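Local structure of tyrosine--tRNA ligase, mitochondrial (Coccidioides posadasii, 5IJX) at residues V184-L195 against F215-W226; I246-K254 against A276-P284. The protein probably attaches L-tyrosine to mitochondrial tRNA(Tyr) at the expense of ATP, and is represented here by its class I catalytic region without the C-terminal part. One frame throughout, in Å; residues are numbered along the deposited sequence.

Overall arrangement
Both contacts lie in the class I catalytic domain, their centres about 13 Å apart on the same side of the chain's centre. Contact 1 sets 184-195 against the helix that carries Tyr217, Gln221 and Asp224 of the tyrosine pocket, and its outer side reaches the second subunit. Contact 2 lays the next helix along strand 279-283 of the central sheet. The two meet directly: Phe225 CG lies 3.6 Å from Ile253 CD1, and Met194 CG lies 3.7 Å from Phe248 CE1. Layers thus follow one another from subunit interface to sheet, and the side chain of Ile246 is about 7 Å from the bound tyrosine.

Contact 1 (V184-L195 against F215-W226). With TYR (tyrosine), chain B.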
loop_
_atom_site.group_PDB
_atom_site.type_symbol
_atom_site.label_atom_id
_atom_site.label_comp_id
_atom_site.label_asym_id
_atom_site.label_seq_id
_atom_site.Cartn_x
_atom_site.Cartn_y
_atom_site.Cartn_z
ATOM N N VAL A 184 0.360 6.512 -8.360
ATOM C CA VAL A 184 -0.497 7.675 -8.569
ATOM C C VAL A 184 -0.440 8.614 -7.368
ATOM O O VAL A 184 -0.299 9.833 -7.523
ATOM C CB VAL A 184 -1.938 7.219 -8.862
ATOM C CG1 VAL A 184 -2.882 8.408 -8.910
ATOM C CG2 VAL A 184 -1.989 6.437 -10.171
ATOM N N LEU A 185 -0.567 8.069 -6.159
ATOM C CA LEU A 185 -0.668 8.875 -4.945
ATOM C C LEU A 185 0.571 8.825 -4.067
ATOM O O LEU A 185 0.983 9.857 -3.535
ATOM C CB LEU A 185 -1.880 8.428 -4.118
ATOM C CG LEU A 185 -2.116 9.184 -2.808
ATOM C CD1 LEU A 185 -2.283 10.675 -3.053
ATOM C CD2 LEU A 185 -3.333 8.626 -2.100
ATOM N N GLY A 186 1.175 7.648 -3.896
ATOM C CA GLY A 186 2.328 7.538 -3.014
ATOM C C GLY A 186 3.455 8.481 -3.391
ATOM O O GLY A 186 4.126 9.039 -2.520
ATOM N N THR A 187 3.682 8.669 -4.694
ATOM C CA THR A 187 4.770 9.530 -5.143
ATOM C C THR A 187 4.495 11.005 -4.878
ATOM O O THR A 187 5.440 11.801 -4.855
ATOM C CB THR A 187 5.029 9.314 -6.634
ATOM O OG1 THR A 187 3.834 9.583 -7.377
ATOM C CG2 THR A 187 5.466 7.887 -6.895
ATOM N N SER A 188 3.232 11.385 -4.681
ATOM C CA SER A 188 2.878 12.772 -4.393
ATOM C C SER A 188 2.942 13.085 -2.904
ATOM O O SER A 188 3.396 14.168 -2.517
ATOM C CB SER A 188 1.471 13.081 -4.915
ATOM O OG SER A 188 1.381 12.852 -6.309
ATOM N N LEU A 189 2.486 12.163 -2.062
ATOM C CA LEU A 189 2.512 12.386 -0.625
ATOM C C LEU A 189 3.948 12.505 -0.131
ATOM O O LEU A 189 4.840 11.786 -0.588
ATOM C CB LEU A 189 1.801 11.242 0.093
ATOM C CG LEU A 189 0.347 11.030 -0.323
ATOM C CD1 LEU A 189 -0.210 9.769 0.317
ATOM C CD2 LEU A 189 -0.489 12.240 0.054
ATOM N N ARG A 190 4.167 13.423 0.807
ATOM C CA ARG A 190 5.466 13.614 1.434
ATOM C C ARG A 190 5.416 13.112 2.871
ATOM O O ARG A 190 4.421 13.312 3.575
ATOM C CB ARG A 190 5.881 15.087 1.409
ATOM C CG ARG A 190 5.809 15.730 0.029
ATOM C CD ARG A 190 6.697 15.020 -0.986
ATOM N NE ARG A 190 8.106 15.050 -0.604
ATOM C CZ ARG A 190 9.089 14.504 -1.315
ATOM N NH1 ARG A 190 8.826 13.876 -2.455
ATOM N NH2 ARG A 190 10.341 14.582 -0.885
ATOM N N LEU A 191 6.498 12.465 3.302
ATOM C CA LEU A 191 6.499 11.801 4.601
ATOM C C LEU A 191 6.439 12.809 5.744
ATOM O O LEU A 191 5.621 12.670 6.660
ATOM C CB LEU A 191 7.740 10.914 4.727
ATOM C CG LEU A 191 7.918 10.176 6.053
ATOM C CD1 LEU A 191 6.810 9.154 6.254
ATOM C CD2 LEU A 191 9.287 9.512 6.110
ATOM N N GLY A 192 7.301 13.826 5.709
ATOM C CA GLY A 192 7.394 14.798 6.776
ATOM C C GLY A 192 6.044 15.321 7.223
ATOM O O GLY A 192 5.654 15.199 8.392
ATOM N N PRO A 193 5.302 15.924 6.293
ATOM C CA PRO A 193 3.962 16.428 6.640
ATOM C C PRO A 193 3.096 15.412 7.366
ATOM O O PRO A 193 2.441 15.757 8.357
ATOM C CB PRO A 193 3.376 16.804 5.274
ATOM C CG PRO A 193 4.571 17.150 4.440
ATOM C CD PRO A 193 5.679 16.247 4.904
HETATM N N MSE A 194 3.076 14.167 6.906
HETATM C CA MSE A 194 2.272 13.135 7.549
HETATM C C MSE A 194 2.766 12.837 8.960
HETATM O O MSE A 194 1.967 12.694 9.887
HETATM C CB MSE A 194 2.283 11.858 6.719
HETATM C CG MSE A 194 1.472 11.965 5.453
HETATM SE SE MSE A 194 1.190 10.221 4.664
HETATM C CE MSE A 194 -0.180 9.536 5.874
ATOM N N LEU A 195 4.086 12.735 9.120
ATOM C CA LEU A 195 4.652 12.598 10.455
ATOM C C LEU A 195 4.364 13.809 11.329
ATOM O O LEU A 195 4.570 13.737 12.546
ATOM C CB LEU A 195 6.164 12.372 10.369
ATOM C CG LEU A 195 6.618 11.058 9.733
ATOM C CD1 LEU A 195 8.138 10.965 9.757
ATOM C CD2 LEU A 195 5.994 9.854 10.434
ATOM N N PHE A 215 -0.785 3.881 10.238
ATOM C CA PHE A 215 -0.198 5.084 9.658
ATOM C C PHE A 215 -0.760 5.371 8.273
ATOM O O PHE A 215 -0.871 6.538 7.879
ATOM C CB PHE A 215 1.323 4.932 9.606
ATOM C CG PHE A 215 2.035 6.108 9.006
ATOM C CD1 PHE A 215 2.107 7.312 9.683
ATOM C CD2 PHE A 215 2.653 6.003 7.772
ATOM C CE1 PHE A 215 2.770 8.394 9.135
ATOM C CE2 PHE A 215 3.316 7.079 7.220
ATOM C CZ PHE A 215 3.374 8.277 7.902
ATOM N N CYS A 216 -1.125 4.330 7.528
ATOM C CA CYS A 216 -1.626 4.476 6.168
ATOM C C CYS A 216 -3.140 4.632 6.097
ATOM O O CYS A 216 -3.687 4.722 4.993
ATOM C CB CYS A 216 -1.196 3.267 5.326
ATOM S SG CYS A 216 0.594 3.127 5.097
ATOM N N TYR A 217 -3.829 4.671 7.237
ATOM C CA TYR A 217 -5.279 4.856 7.216
ATOM C C TYR A 217 -5.694 6.107 6.454
ATOM O O TYR A 217 -6.530 6.000 5.536
ATOM C CB TYR A 217 -5.810 4.881 8.651
ATOM C CG TYR A 217 -7.316 4.952 8.733
ATOM C CD1 TYR A 217 -8.075 3.804 8.913
ATOM C CD2 TYR A 217 -7.981 6.167 8.623
ATOM C CE1 TYR A 217 -9.453 3.866 8.986
ATOM C CE2 TYR A 217 -9.355 6.238 8.690
ATOM C CZ TYR A 217 -10.089 5.087 8.873
ATOM O OH TYR A 217 -11.461 5.162 8.942
ATOM N N PRO A 218 -5.173 7.299 6.758
ATOM C CA PRO A 218 -5.601 8.486 6.000
ATOM C C PRO A 218 -5.306 8.380 4.519
ATOM O O PRO A 218 -5.973 9.047 3.719
ATOM C CB PRO A 218 -4.816 9.631 6.657
ATOM C CG PRO A 218 -3.629 8.971 7.277
ATOM C CD PRO A 218 -4.097 7.616 7.716
ATOM N N ILE A 219 -4.331 7.565 4.121
ATOM C CA ILE A 219 -4.112 7.336 2.699
ATOM C C ILE A 219 -5.284 6.568 2.109
ATOM O O ILE A 219 -5.810 6.924 1.051
ATOM C CB ILE A 219 -2.784 6.597 2.464
ATOM C CG1 ILE A 219 -1.628 7.399 3.057
ATOM C CG2 ILE A 219 -2.579 6.371 0.970
ATOM C CD1 ILE A 219 -0.278 6.750 2.898
HETATM N N MSE A 220 -5.708 5.501 2.775
HETATM C CA MSE A 220 -6.826 4.717 2.275
HETATM C C MSE A 220 -8.067 5.587 2.169
HETATM O O MSE A 220 -8.788 5.535 1.172
HETATM C CB MSE A 220 -7.103 3.521 3.177
HETATM C CG MSE A 220 -5.980 2.505 3.218
HETATM SE SE MSE A 220 -6.499 0.920 4.216
HETATM C CE MSE A 220 -7.431 -0.046 2.805
ATOM N N GLN A 221 -8.315 6.399 3.198
ATOM C CA GLN A 221 -9.492 7.262 3.163
ATOM C C GLN A 221 -9.381 8.301 2.051
ATOM O O GLN A 221 -10.358 8.568 1.337
ATOM C CB GLN A 221 -9.683 7.931 4.523
ATOM C CG GLN A 221 -10.796 8.957 4.548
ATOM C CD GLN A 221 -11.260 9.275 5.954
ATOM O OE1 GLN A 221 -10.916 8.576 6.909
ATOM N NE2 GLN A 221 -12.046 10.336 6.090
ATOM N N GLY A 222 -8.195 8.886 1.881
ATOM C CA GLY A 222 -7.985 9.792 0.768
ATOM C C GLY A 222 -8.212 9.125 -0.573
ATOM O O GLY A 222 -8.671 9.766 -1.521
ATOM N N TRP A 223 -7.902 7.832 -0.672
ATOM C CA TRP A 223 -8.103 7.108 -1.918
ATOM C C TRP A 223 -9.570 6.783 -2.141
ATOM O O TRP A 223 -10.015 6.722 -3.290
ATOM C CB TRP A 223 -7.273 5.824 -1.929
ATOM C CG TRP A 223 -7.224 5.176 -3.280
ATOM C CD1 TRP A 223 -8.017 4.163 -3.738
ATOM C CD2 TRP A 223 -6.339 5.510 -4.360
ATOM N NE1 TRP A 223 -7.677 3.842 -5.033
ATOM C CE2 TRP A 223 -6.652 4.656 -5.437
ATOM C CE3 TRP A 223 -5.314 6.448 -4.517
ATOM C CZ2 TRP A 223 -5.974 4.712 -6.653
ATOM C CZ3 TRP A 223 -4.644 6.501 -5.725
ATOM C CH2 TRP A 223 -4.974 5.637 -6.777
ATOM N N ASP A 224 -10.332 6.555 -1.070
ATOM C CA ASP A 224 -11.783 6.532 -1.204
ATOM C C ASP A 224 -12.272 7.849 -1.790
ATOM O O ASP A 224 -13.063 7.870 -2.745
ATOM C CB ASP A 224 -12.444 6.274 0.153
ATOM C CG ASP A 224 -12.185 4.880 0.681
ATOM O OD1 ASP A 224 -11.693 4.026 -0.086
ATOM O OD2 ASP A 224 -12.492 4.639 1.867
ATOM N N PHE A 225 -11.789 8.966 -1.237
ATOM C CA PHE A 225 -12.173 10.277 -1.752
ATOM C C PHE A 225 -11.813 10.428 -3.226
ATOM O O PHE A 225 -12.588 10.989 -4.001
ATOM C CB PHE A 225 -11.503 11.378 -0.930
ATOM C CG PHE A 225 -12.140 12.737 -1.079
ATOM C CD1 PHE A 225 -13.192 12.950 -1.960
ATOM C CD2 PHE A 225 -11.677 13.810 -0.334
ATOM C CE1 PHE A 225 -13.766 14.199 -2.089
ATOM C CE2 PHE A 225 -12.251 15.061 -0.458
ATOM C CZ PHE A 225 -13.297 15.255 -1.337
ATOM N N TRP A 226 -10.633 9.956 -3.627
ATOM C CA TRP A 226 -10.221 10.065 -5.023
ATOM C C TRP A 226 -11.096 9.198 -5.918
ATOM O O TRP A 226 -11.553 9.641 -6.983
ATOM C CB TRP A 226 -8.746 9.677 -5.134
ATOM C CG TRP A 226 -8.227 9.440 -6.517
ATOM C CD1 TRP A 226 -7.707 8.276 -7.004
ATOM C CD2 TRP A 226 -8.151 10.391 -7.583
ATOM N NE1 TRP A 226 -7.316 8.442 -8.310
ATOM C CE2 TRP A 226 -7.579 9.731 -8.691
ATOM C CE3 TRP A 226 -8.514 11.734 -7.712
ATOM C CZ2 TRP A 226 -7.364 10.370 -9.910
ATOM C CZ3 TRP A 226 -8.301 12.365 -8.923
ATOM C CH2 TRP A 226 -7.729 11.683 -10.006
HETATM N N TYR B . -13.047 7.971 9.408
HETATM C CA TYR B . -14.475 7.723 9.565
HETATM C C TYR B . -14.808 7.381 11.018
HETATM O O TYR B . -15.931 7.585 11.487
HETATM C CB TYR B . -14.924 6.585 8.642
HETATM C CG TYR B . -14.588 6.791 7.175
HETATM C CD1 TYR B . -14.648 8.051 6.593
HETATM C CD2 TYR B . -14.211 5.721 6.375
HETATM C CE1 TYR B . -14.341 8.236 5.253
HETATM C CE2 TYR B . -13.903 5.896 5.037
HETATM C CZ TYR B . -13.968 7.154 4.481
HETATM O OH TYR B . -13.662 7.325 3.149
HETATM O OXT TYR B . -13.958 6.889 11.762
#
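Met194, Leu185 and Ile219 anchor an apolar contact in the class I catalytic domain, where 184-195, a helix end, a turn and a short helix, backs onto the helix that begins at Tyr217. The tight part surrounds Met194, a selenomethionine. Its chain bends at the last torsion (chi3 76°), bringing CE over one face of the Phe215 ring, offset toward the rim, and within 3.8 Å of Pro218 CG. The selenium stands obliquely to the same ring, 5.1 Å from its centroid, a Met-aromatic contact; the long, flexible side chain of methionine, here with selenium in place of sulfur, suits this place between ring, proline and isoleucine. Leu191 and Leu195 meet Phe215 through one methyl each, Leu195 CD2 coming 3.8 Å from Phe215 CE1. Further along, Ile219 uses two branches: CG1 meets Leu189 CD1 at 3.9 Å, while CG2 lies beside Leu185 CD2. Ile212 of the second subunit packs on Leu189 and Met194 at this tight end.

The looser side is at Val184, which is partly exposed and reaches the rim of Trp223, with CB 4.0 Å from CH2; its CG1 lies against the same rim and only distantly approaches Trp226.

The other side of helix 217-226 faces the substrate. Tyr217 OH accepts a hydrogen bond from the amino group of the bound tyrosine, and Gln221 OE1 a weak one. The substrate hydroxyl donates to Asp224 OD2, while Trp172 and Trp173 bind OD1 of that carboxylate and help to fix its rotation. Back at the packed surface, Leu185 already meets Trp223 CZ3 through CB at 3.7 Å; with CG anti to the backbone N (chi1 180°), CD2 is carried to the same indole edge, in its plane, 3.8 Å from Trp223 CE3.

Contact 2 (I246-K254 against A276-P284); sequences ILFGMDAIK and ANPYGITTP
This is an apolar helix-on-sheet contact, in which helix 246-254 lies along strand 279-283 of the central sheet. The two run almost exactly antiparallel, at 176°, and their axes approach to 8.2 Å. Such closeness is possible because Gly280 has no side chain: Ile246 CG2 rests 3.7 Å from Gly280 CA, directly against the strand backbone. The other branch of Ile246 runs on toward the strand's end, and its CD1 approaches Thr282 CG2 at 4.1 Å.

One turn later comes Met250, a selenomethionine, whose slender chain can lie flat on the peptides. Its selenium is 3.7 Å from Gly280 N, and the bend at chi3 (41°) turns CE back to the carbonyl oxygen of Pro278. Pro278, just before the strand, makes the broadest contact with the helix: its compact ring enters between Met250, Ile253 and Lys254, with CG 3.9 Å from Met250 CB and 4.0 Å from Ile253 CB. At the partly exposed border, the extended chain of Lys254 passes the ring with its methylenes and brings CE within 3.7 Å of Asn277 ND2, so a long aliphatic stem suits the site.

Tyr279 and Ile281 point away from this helix and pack on helix 54-63, Tyr279 also donating its hydroxyl hydrogen to Asp274 O. Ile253 continues the apolar layer to Trp226 and Phe229 of helix 217-229. Strand 233-239, helix 243-259 and strand 279-283, which is parallel to the first, form a right-handed beta-alpha-beta crossover, the repeating unit of the Rossmann-like nucleotide-binding fold of class I aminoacyl-tRNA synthetases.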
loop_
_atom_site.group_PDB
_atom_site.type_symbol
_atom_site.label_atom_id
_atom_site.label_comp_id
_atom_site.label_asym_id
_atom_site.label_seq_id
_atom_site.Cartn_x
_atom_site.Cartn_y
_atom_site.Cartn_z
ATOM N N ILE A 246 -10.133 14.934 6.163
ATOM C CA ILE A 246 -10.736 15.525 4.973
ATOM C C ILE A 246 -9.730 16.418 4.263
ATOM O O ILE A 246 -9.519 16.303 3.049
ATOM C CB ILE A 246 -12.015 16.292 5.350
ATOM C CG1 ILE A 246 -13.104 15.302 5.775
ATOM C CG2 ILE A 246 -12.492 17.140 4.184
ATOM C CD1 ILE A 246 -14.339 15.946 6.359
ATOM N N LEU A 247 -9.096 17.327 5.005
ATOM C CA LEU A 247 -8.041 18.143 4.420
ATOM C C LEU A 247 -7.017 17.262 3.716
ATOM O O LEU A 247 -6.722 17.452 2.530
ATOM C CB LEU A 247 -7.378 18.992 5.505
ATOM C CG LEU A 247 -6.331 20.007 5.045
ATOM C CD1 LEU A 247 -6.895 20.942 3.991
ATOM C CD2 LEU A 247 -5.830 20.800 6.240
ATOM N N PHE A 248 -6.484 16.267 4.433
ATOM C CA PHE A 248 -5.541 15.327 3.834
ATOM C C PHE A 248 -6.075 14.759 2.526
ATOM O O PHE A 248 -5.326 14.606 1.554
ATOM C CB PHE A 248 -5.233 14.191 4.813
ATOM C CG PHE A 248 -4.242 13.189 4.289
ATOM C CD1 PHE A 248 -2.913 13.246 4.673
ATOM C CD2 PHE A 248 -4.640 12.185 3.415
ATOM C CE1 PHE A 248 -1.997 12.324 4.193
ATOM C CE2 PHE A 248 -3.729 11.263 2.931
ATOM C CZ PHE A 248 -2.407 11.332 3.322
ATOM N N GLY A 249 -7.363 14.415 2.487
ATOM C CA GLY A 249 -7.942 13.936 1.244
ATOM C C GLY A 249 -7.817 14.956 0.131
ATOM O O GLY A 249 -7.311 14.656 -0.954
HETATM N N MSE A 250 -8.255 16.182 0.395
HETATM C CA MSE A 250 -8.230 17.229 -0.613
HETATM C C MSE A 250 -6.817 17.402 -1.134
HETATM O O MSE A 250 -6.560 17.235 -2.328
HETATM C CB MSE A 250 -8.747 18.542 -0.036
HETATM C CG MSE A 250 -10.188 18.474 0.415
HETATM SE SE MSE A 250 -10.702 20.041 1.431
HETATM C CE MSE A 250 -9.808 21.402 0.351
ATOM N N ASP A 251 -5.894 17.720 -0.223
ATOM C CA ASP A 251 -4.502 17.882 -0.620
ATOM C C ASP A 251 -4.004 16.682 -1.409
ATOM O O ASP A 251 -3.181 16.833 -2.319
ATOM C CB ASP A 251 -3.625 18.105 0.609
ATOM C CG ASP A 251 -3.913 19.428 1.293
ATOM O OD1 ASP A 251 -4.538 20.304 0.653
ATOM O OD2 ASP A 251 -3.509 19.600 2.465
ATOM N N ALA A 252 -4.497 15.484 -1.090
ATOM C CA ALA A 252 -4.097 14.307 -1.849
ATOM C C ALA A 252 -4.578 14.419 -3.290
ATOM O O ALA A 252 -3.780 14.358 -4.235
ATOM C CB ALA A 252 -4.639 13.040 -1.185
ATOM N N ILE A 253 -5.885 14.621 -3.474
ATOM C CA ILE A 253 -6.445 14.709 -4.820
ATOM C C ILE A 253 -5.755 15.812 -5.606
ATOM O O ILE A 253 -5.312 15.607 -6.742
ATOM C CB ILE A 253 -7.967 14.931 -4.755
ATOM C CG1 ILE A 253 -8.648 13.711 -4.127
ATOM C CG2 ILE A 253 -8.526 15.219 -6.152
ATOM C CD1 ILE A 253 -10.129 13.882 -3.886
ATOM N N LYS A 254 -5.666 17.006 -5.019
ATOM C CA LYS A 254 -4.953 18.094 -5.674
ATOM C C LYS A 254 -3.561 17.641 -6.092
ATOM O O LYS A 254 -3.150 17.837 -7.242
ATOM C CB LYS A 254 -4.885 19.309 -4.747
ATOM C CG LYS A 254 -6.252 19.948 -4.499
ATOM C CD LYS A 254 -6.191 21.093 -3.502
ATOM C CE LYS A 254 -7.542 21.791 -3.382
ATOM N NZ LYS A 254 -7.632 22.666 -2.176
ATOM N N ALA A 276 -13.186 22.522 -10.255
ATOM C CA ALA A 276 -12.598 21.204 -10.431
ATOM C C ALA A 276 -11.994 20.629 -9.157
ATOM O O ALA A 276 -11.572 19.469 -9.165
ATOM C CB ALA A 276 -11.508 21.255 -11.514
ATOM N N ASN A 277 -11.949 21.398 -8.067
ATOM C CA ASN A 277 -11.206 21.006 -6.880
ATOM C C ASN A 277 -12.101 20.300 -5.873
ATOM O O ASN A 277 -13.329 20.421 -5.911
ATOM C CB ASN A 277 -10.578 22.234 -6.226
ATOM C CG ASN A 277 -9.295 22.663 -6.904
ATOM O OD1 ASN A 277 -8.900 22.103 -7.925
ATOM N ND2 ASN A 277 -8.634 23.666 -6.337
ATOM N N PRO A 278 -11.503 19.551 -4.950
ATOM C CA PRO A 278 -12.274 18.937 -3.868
ATOM C C PRO A 278 -12.444 19.875 -2.684
ATOM O O PRO A 278 -11.621 20.753 -2.421
ATOM C CB PRO A 278 -11.411 17.725 -3.493
ATOM C CG PRO A 278 -10.017 18.202 -3.737
ATOM C CD PRO A 278 -10.099 19.104 -4.944
ATOM N N TYR A 279 -13.545 19.671 -1.961
ATOM C CA TYR A 279 -13.867 20.482 -0.796
ATOM C C TYR A 279 -14.383 19.587 0.325
ATOM O O TYR A 279 -14.730 18.417 0.118
ATOM C CB TYR A 279 -14.909 21.557 -1.131
ATOM C CG TYR A 279 -14.460 22.564 -2.170
ATOM C CD1 TYR A 279 -13.905 23.782 -1.793
ATOM C CD2 TYR A 279 -14.598 22.300 -3.526
ATOM C CE1 TYR A 279 -13.498 24.706 -2.739
ATOM C CE2 TYR A 279 -14.193 23.218 -4.478
ATOM C CZ TYR A 279 -13.644 24.418 -4.080
ATOM O OH TYR A 279 -13.241 25.333 -5.026
ATOM N N GLY A 280 -14.441 20.158 1.528
ATOM C CA GLY A 280 -14.912 19.423 2.681
ATOM C C GLY A 280 -15.854 20.259 3.524
ATOM O O GLY A 280 -15.827 21.491 3.494
ATOM N N ILE A 281 -16.693 19.557 4.286
ATOM C CA ILE A 281 -17.571 20.174 5.272
ATOM C C ILE A 281 -17.514 19.348 6.550
ATOM O O ILE A 281 -17.619 18.116 6.508
ATOM C CB ILE A 281 -19.025 20.289 4.772
ATOM C CG1 ILE A 281 -19.076 21.080 3.462
ATOM C CG2 ILE A 281 -19.894 20.969 5.830
ATOM C CD1 ILE A 281 -20.448 21.119 2.821
ATOM N N THR A 282 -17.348 20.029 7.682
ATOM C CA THR A 282 -17.339 19.396 8.993
ATOM C C THR A 282 -18.501 19.943 9.808
ATOM O O THR A 282 -18.706 21.163 9.867
ATOM C CB THR A 282 -16.019 19.637 9.733
ATOM O OG1 THR A 282 -15.787 21.046 9.858
ATOM C CG2 THR A 282 -14.858 18.985 8.993
ATOM N N THR A 283 -19.250 19.036 10.429
ATOM C CA THR A 283 -20.403 19.355 11.253
ATOM C C THR A 283 -19.990 19.544 12.703
ATOM O O THR A 283 -18.895 19.140 13.108
ATOM C CB THR A 283 -21.434 18.236 11.173
ATOM O OG1 THR A 283 -20.934 17.081 11.855
ATOM C CG2 THR A 283 -21.727 17.873 9.727
ATOM N N PRO A 284 -20.850 20.156 13.518
ATOM C CA PRO A 284 -20.559 20.248 14.955
ATOM C C PRO A 284 -20.435 18.884 15.616
ATOM O O PRO A 284 -20.571 17.847 14.956
ATOM C CB PRO A 284 -21.760 21.029 15.504
ATOM C CG PRO A 284 -22.266 21.814 14.338
ATOM C CD PRO A 284 -22.032 20.949 13.140
#